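Effector protein HopAB2 (Pseudomonas syringae, PDB 2FD4) suppresses programmed cell death and immunity in susceptible plants, its C-terminal domain being a U-box-like E3 ubiquitin ligase, and is recognised by the tomato resistance protein Pto. Local coordinates at residues 16-21 and 67-72; 46-51 and 92-97; 99-102 and 107-110. All blocks are in the same frame, centred on the assembly; numbering follows the deposited sequence.

Contact 1 of 3, residues 16-21 and 67-72; sequences QLRTIS and NPTDTS
Arg18, from the segment that leads along strand 18-21, an outermost strand of the four-stranded mixed sheet in this U-box-like E3 ligase domain, reaches across to Thr69, Asp70, Thr71 and Ser72, in the loop that follows strand 61-65. Its side chain carries the whole contact from the strand side. The chain bends at chi3 (-77°), which turns the guanidinium toward residues 69-71. Around this flat group, Thr71 CA stands over the centre of one face, 4.2 Å above the plane, while the methyl CG2 of Thr69 lies at the edge, in plane, at a distance from NH1 so short that its exact position is doubtful. Among the polar contacts, Asp70 O is 2.8 Å from Arg18 NH1, yet it sits over the face and the angle is too poor for a hydrogen bond. The clear bonds go to residues beyond the two segments: NH1 to Gln73 O, and NH2 to Ala114 O at the helix 113-116. The guanidinium thus ties strand, loop and helix together through main-chain carbonyls. The carboxylate of Asp70 adds at most a distant charge effect, its OD1 being 5.0 Å from Arg18 NH1. The apolar part of the arginine runs alongside Ser72, with Arg18 CD 3.4 Å from Ser72 N and Arg18 CG 3.6 Å from Ser72 OG.

Contact 2 of 3, residues 46-51 and 92-97; sequences CLFGGE and AQFLAG
Phe94 and Phe48 bring two aromatic side chains together between the helix 88-97 and a type I beta turn, Cys46 to Gly49; both residues are inferred to bind the E2 enzyme. The helical segment belongs to a region required for E3 ligase and anti-cell-death activities. Along it, Ala92 comes first, its carbonyl O accepting the helical bond from Ala96 N. Two residues later, Phe94 makes the contact across to the turn and also lies against Pro102, the third inferred E2-binding residue. With CG anti to the backbone N (chi1 174°), its side chain swings off the helix toward the turn, presenting CB and CG to Phe48 CE1, 3.8 Å from each. The side chains cross at about a right angle, and the rings form an oblique pair, centroids 5.5 Å apart and planes inclined by 42°. Further along, Gly97 N makes a weak bond to Phe94 O. On the turn side, Phe48 N donates a nearly straight hydrogen bond to Cys46 SG (3.3 Å, 166°), bracing the backbone that carries the ring. Phe48 also packs on Lys90 and Leu91 of the same helix and on Met86 of strand 83-87, which places the turn against the junction of that edge strand and the helix.

Contact 3 of 3, residues 99-102 and 107-110; sequences PEHP and TLNA
Leu108 packs against the backbone of Glu100 and His101, where two parts of the loop between helices 88-97 and 113-116 run side by side. From its CB outward, the leucine follows segment 99-102. CB lies 3.7 Å from His101 N, near the carbonyl carbon of Glu100. CG is anti to the backbone N (chi1 -170°), which carries the branch along the chain toward Pro102. At the tip, CD2 meets His101 CA at 3.9 Å and the ring carbon CD of Pro102 at 4.2 Å. Beyond the two segments, the leucine side chain also touches Leu64, Leu95, Ile113 and Tyr116, so it is buried among strand 61-65 and both helices. The backbone adds one hydrogen bond, from Leu108 N to Pro99 O (3.2 Å). Its N-H points almost straight at the oxygen (171°), but the donor stands well above the carbonyl plane. The same oxygen receives a CA-H...O contact from Thr107 CA at 3.6 Å. A single beta bridge pairs Glu100 with Thr107, their CA atoms 4.4 Å apart. The carboxylate of Glu100 turns to other partners, with OE2 in salt bridges to Lys98 and Arg105. His101 ND1 is buried without a polar partner. Pro102, in the bridged loop and inferred to bind the E2, touches Phe48 and Phe94, the other two residues of that inferred site. Together they form a hydrophobic surface consistent with the E2-binding groove of RING-finger and U-box ligases.

In the fold
Contacts 1 and 2 are surface contacts on opposite sides of the chain's centre, their centres 19 Å apart, while contact 3 is partly buried. Contact 1 is built round one arginine at the edge of the sheet, away from the inferred E2-binding residues; its clear hydrogen bonds go to Gln73 and Ala114, outside the two segments. Contact 2 is an aromatic pair, and contact 3 joins a backbone bridge to leucine packing. Contacts 2 and 3 meet at Pro102, beside the two phenylalanines, where Leu47 CD2 is 3.7 Å from Pro102 CG. Contact 1 comes within about 6 Å of contact 3 at nearest atoms without touching; helix 113-116 packs against both.

Contact 1 of 3, residues 16-21 and 67-72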
# COMPACT_ATOMS: atom_id res chain seq x y z
N GLN A 16 6.43 7.28 -6.01
CA GLN A 16 6.95 6.67 -7.21
C GLN A 16 6.18 5.50 -7.70
O GLN A 16 6.52 4.88 -8.71
CB GLN A 16 8.37 6.21 -6.91
CG GLN A 16 9.23 7.33 -6.45
CD GLN A 16 10.48 6.94 -5.77
OE1 GLN A 16 10.48 6.22 -4.77
NE2 GLN A 16 11.59 7.49 -6.27
N LEU A 17 5.16 5.12 -6.97
CA LEU A 17 4.42 3.90 -7.28
C LEU A 17 3.62 4.12 -8.52
O LEU A 17 3.19 5.24 -8.82
CB LEU A 17 3.49 3.54 -6.14
CG LEU A 17 4.14 3.08 -4.82
CD1 LEU A 17 3.04 2.73 -3.82
CD2 LEU A 17 5.01 1.93 -4.99
N ARG A 18 3.37 3.02 -9.24
CA ARG A 18 2.30 2.99 -10.25
C ARG A 18 1.02 3.38 -9.56
O ARG A 18 0.85 3.15 -8.34
CB ARG A 18 2.13 1.59 -10.84
CG ARG A 18 3.31 1.16 -11.72
CD ARG A 18 3.21 -0.28 -12.09
NE ARG A 18 3.60 -1.13 -10.96
CZ ARG A 18 3.64 -2.44 -10.97
NH1 ARG A 18 3.32 -3.13 -12.07
NH2 ARG A 18 4.01 -3.08 -9.86
N THR A 19 0.10 3.96 -10.32
CA THR A 19 -1.13 4.47 -9.75
C THR A 19 -2.37 3.79 -10.31
O THR A 19 -2.34 3.19 -11.38
CB THR A 19 -1.26 5.98 -9.88
OG1 THR A 19 -1.43 6.37 -11.27
CG2 THR A 19 -0.04 6.65 -9.26
N ILE A 20 -3.43 3.85 -9.53
CA ILE A 20 -4.71 3.36 -9.88
C ILE A 20 -5.65 4.42 -9.41
O ILE A 20 -5.58 4.86 -8.31
CB ILE A 20 -5.03 2.03 -9.22
CG1 ILE A 20 -4.04 0.95 -9.66
CG2 ILE A 20 -6.43 1.57 -9.57
CD1 ILE A 20 -4.16 -0.31 -8.78
N SER A 21 -6.52 4.88 -10.30
CA SER A 21 -7.46 5.91 -9.96
C SER A 21 -8.50 5.37 -9.01
O SER A 21 -8.81 4.21 -9.07
CB SER A 21 -8.12 6.39 -11.25
OG SER A 21 -7.05 6.63 -12.13
N ASN A 67 0.78 -10.94 -6.46
CA ASN A 67 1.92 -11.28 -7.29
C ASN A 67 2.55 -10.05 -7.86
O ASN A 67 1.81 -9.09 -8.15
CB ASN A 67 1.47 -12.23 -8.39
CG ASN A 67 0.83 -13.46 -7.77
OD1 ASN A 67 1.53 -14.30 -7.22
ND2 ASN A 67 -0.50 -13.50 -7.75
N PRO A 68 3.88 -10.07 -7.99
CA PRO A 68 4.60 -8.92 -8.52
C PRO A 68 4.57 -8.81 -10.05
O PRO A 68 4.53 -9.82 -10.77
CB PRO A 68 6.03 -9.17 -8.04
CG PRO A 68 6.17 -10.60 -8.03
CD PRO A 68 4.82 -11.16 -7.63
N THR A 69 4.60 -7.58 -10.56
CA THR A 69 4.89 -7.39 -11.97
C THR A 69 5.78 -6.20 -12.12
O THR A 69 5.77 -5.28 -11.28
CB THR A 69 3.64 -7.17 -12.84
OG1 THR A 69 4.05 -6.85 -14.19
CG2 THR A 69 2.76 -6.06 -12.30
N ASP A 70 6.54 -6.24 -13.21
CA ASP A 70 7.57 -5.24 -13.45
C ASP A 70 6.94 -3.89 -13.23
O ASP A 70 5.67 -3.65 -13.53
CB ASP A 70 8.24 -5.38 -14.84
CG ASP A 70 7.48 -4.61 -15.96
OD1 ASP A 70 6.19 -4.66 -15.88
OD2 ASP A 70 8.17 -3.98 -16.92
N THR A 71 7.86 -3.03 -12.63
CA THR A 71 7.58 -1.64 -12.44
C THR A 71 7.25 -0.97 -13.78
O THR A 71 8.10 -0.65 -14.62
CB THR A 71 8.72 -0.97 -11.69
OG1 THR A 71 9.94 -1.73 -11.86
CG2 THR A 71 8.39 -0.90 -10.24
N SER A 72 5.94 -0.96 -13.96
CA SER A 72 5.15 -0.31 -14.98
C SER A 72 4.91 -1.08 -16.30
O SER A 72 5.29 -0.70 -17.39
CB SER A 72 5.43 1.16 -15.10
OG SER A 72 4.18 1.85 -15.15

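Contact 2 of 3, residues 46-51 and 92-97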
# COMPACT_ATOMS: atom_id res chain seq x y z
N CYS A 46 -8.35 -1.09 6.36
CA CYS A 46 -6.99 -1.45 6.06
C CYS A 46 -6.82 -2.87 6.54
O CYS A 46 -7.48 -3.33 7.46
CB CYS A 46 -6.04 -0.47 6.76
SG CYS A 46 -4.28 -0.88 6.80
N LEU A 47 -5.93 -3.61 5.89
CA LEU A 47 -5.55 -4.91 6.39
C LEU A 47 -5.07 -4.90 7.88
O LEU A 47 -5.22 -5.87 8.61
CB LEU A 47 -4.45 -5.38 5.41
CG LEU A 47 -3.99 -6.80 5.55
CD1 LEU A 47 -5.10 -7.75 5.17
CD2 LEU A 47 -2.78 -6.98 4.70
N PHE A 48 -4.51 -3.76 8.33
CA PHE A 48 -3.97 -3.65 9.70
C PHE A 48 -4.95 -2.90 10.59
O PHE A 48 -4.63 -2.57 11.74
CB PHE A 48 -2.61 -2.93 9.67
CG PHE A 48 -1.59 -3.64 8.81
CD1 PHE A 48 -0.90 -4.73 9.32
CD2 PHE A 48 -1.34 -3.23 7.52
CE1 PHE A 48 0.03 -5.41 8.54
CE2 PHE A 48 -0.42 -3.88 6.74
CZ PHE A 48 0.22 -4.99 7.22
N GLY A 49 -6.13 -2.60 10.07
CA GLY A 49 -7.22 -2.11 10.95
C GLY A 49 -7.64 -0.69 10.65
O GLY A 49 -6.82 0.18 10.30
N GLY A 50 -8.94 -0.44 10.72
CA GLY A 50 -9.43 0.91 10.55
C GLY A 50 -9.81 1.24 9.13
O GLY A 50 -9.35 0.62 8.19
N GLU A 51 -10.69 2.24 8.98
CA GLU A 51 -11.19 2.62 7.68
C GLU A 51 -10.08 3.31 6.89
O GLU A 51 -9.21 3.98 7.47
CB GLU A 51 -12.36 3.59 7.81
CG GLU A 51 -13.62 3.00 8.47
CD GLU A 51 -14.74 4.00 8.57
OE1 GLU A 51 -14.47 5.21 8.34
OE2 GLU A 51 -15.90 3.60 8.93
N ALA A 92 4.78 -0.57 5.96
CA ALA A 92 6.22 -0.37 6.18
C ALA A 92 6.69 -0.74 7.59
O ALA A 92 7.78 -1.31 7.79
CB ALA A 92 6.56 1.07 5.89
N GLN A 93 5.91 -0.36 8.59
CA GLN A 93 6.17 -0.74 10.00
C GLN A 93 6.15 -2.24 10.19
O GLN A 93 7.00 -2.79 10.93
CB GLN A 93 5.13 -0.06 10.89
CG GLN A 93 5.20 -0.28 12.38
CD GLN A 93 4.08 0.46 13.12
OE1 GLN A 93 3.60 1.49 12.64
NE2 GLN A 93 3.65 -0.07 14.27
N PHE A 94 5.15 -2.88 9.59
CA PHE A 94 5.09 -4.33 9.61
C PHE A 94 6.31 -4.95 8.95
O PHE A 94 6.99 -5.84 9.52
CB PHE A 94 3.77 -4.81 8.99
CG PHE A 94 3.68 -6.29 8.83
CD1 PHE A 94 3.23 -7.09 9.89
CD2 PHE A 94 4.03 -6.89 7.62
CE1 PHE A 94 3.15 -8.50 9.72
CE2 PHE A 94 3.97 -8.27 7.45
CZ PHE A 94 3.53 -9.06 8.50
N LEU A 95 6.66 -4.48 7.76
CA LEU A 95 7.75 -5.10 7.00
C LEU A 95 9.13 -4.87 7.57
O LEU A 95 10.06 -5.70 7.36
CB LEU A 95 7.72 -4.53 5.56
CG LEU A 95 6.53 -4.97 4.71
CD1 LEU A 95 6.61 -4.31 3.30
CD2 LEU A 95 6.43 -6.45 4.58
N ALA A 96 9.29 -3.81 8.36
CA ALA A 96 10.59 -3.53 9.01
C ALA A 96 10.92 -4.62 10.04
O ALA A 96 12.09 -4.98 10.29
CB ALA A 96 10.54 -2.16 9.65
N GLY A 97 9.87 -5.16 10.64
CA GLY A 97 9.99 -6.26 11.60
C GLY A 97 9.91 -7.66 11.04
O GLY A 97 10.41 -8.61 11.65

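Contact 3 of 3, residues 99-102 and 107-110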
# COMPACT_ATOMS: atom_id res chain seq x y z
N PRO A 99 10.03 -9.02 6.96
CA PRO A 99 10.01 -8.64 5.57
C PRO A 99 9.32 -9.67 4.67
O PRO A 99 9.98 -10.38 3.90
CB PRO A 99 11.48 -8.45 5.22
CG PRO A 99 12.20 -9.40 6.11
CD PRO A 99 11.37 -9.51 7.37
N GLU A 100 8.01 -9.76 4.83
CA GLU A 100 7.24 -10.79 4.16
C GLU A 100 5.85 -10.25 3.87
O GLU A 100 5.28 -9.43 4.61
CB GLU A 100 7.25 -12.07 4.93
CG GLU A 100 6.20 -12.23 5.94
CD GLU A 100 6.35 -13.50 6.75
OE1 GLU A 100 7.28 -14.31 6.50
OE2 GLU A 100 5.49 -13.72 7.64
N HIS A 101 5.35 -10.62 2.71
CA HIS A 101 4.06 -10.13 2.31
C HIS A 101 3.02 -10.56 3.39
O HIS A 101 2.98 -11.68 3.85
CB HIS A 101 3.78 -10.70 0.93
CG HIS A 101 2.48 -10.26 0.35
ND1 HIS A 101 2.36 -9.66 -0.89
CD2 HIS A 101 1.22 -10.43 0.81
CE1 HIS A 101 1.08 -9.41 -1.12
NE2 HIS A 101 0.37 -9.90 -0.11
N PRO A 102 2.22 -9.63 3.83
CA PRO A 102 1.32 -9.90 4.95
C PRO A 102 0.27 -10.99 4.67
O PRO A 102 -0.27 -11.57 5.65
CB PRO A 102 0.67 -8.54 5.16
CG PRO A 102 0.73 -7.87 3.89
CD PRO A 102 2.07 -8.24 3.37
N THR A 107 8.80 -12.93 0.25
CA THR A 107 9.69 -11.83 0.64
C THR A 107 9.17 -10.53 0.08
O THR A 107 8.89 -10.44 -1.12
CB THR A 107 11.12 -12.02 0.13
OG1 THR A 107 11.64 -13.27 0.58
CG2 THR A 107 12.01 -10.86 0.60
N LEU A 108 9.07 -9.52 0.93
CA LEU A 108 8.60 -8.17 0.56
C LEU A 108 9.39 -7.16 1.40
O LEU A 108 9.41 -7.22 2.62
CB LEU A 108 7.12 -8.03 0.82
CG LEU A 108 6.42 -6.78 0.27
CD1 LEU A 108 6.39 -6.82 -1.22
CD2 LEU A 108 5.03 -6.69 0.77
N ASN A 109 10.04 -6.23 0.71
CA ASN A 109 10.98 -5.28 1.32
C ASN A 109 11.12 -4.05 0.39
O ASN A 109 10.36 -3.93 -0.61
CB ASN A 109 12.34 -6.00 1.58
CG ASN A 109 12.92 -6.66 0.35
OD1 ASN A 109 12.62 -6.25 -0.77
ND2 ASN A 109 13.76 -7.72 0.53
N ALA A 110 12.03 -3.13 0.73
CA ALA A 110 12.28 -1.91 -0.09
C ALA A 110 12.63 -2.25 -1.50
O ALA A 110 12.29 -1.54 -2.44
CB ALA A 110 13.40 -1.05 0.52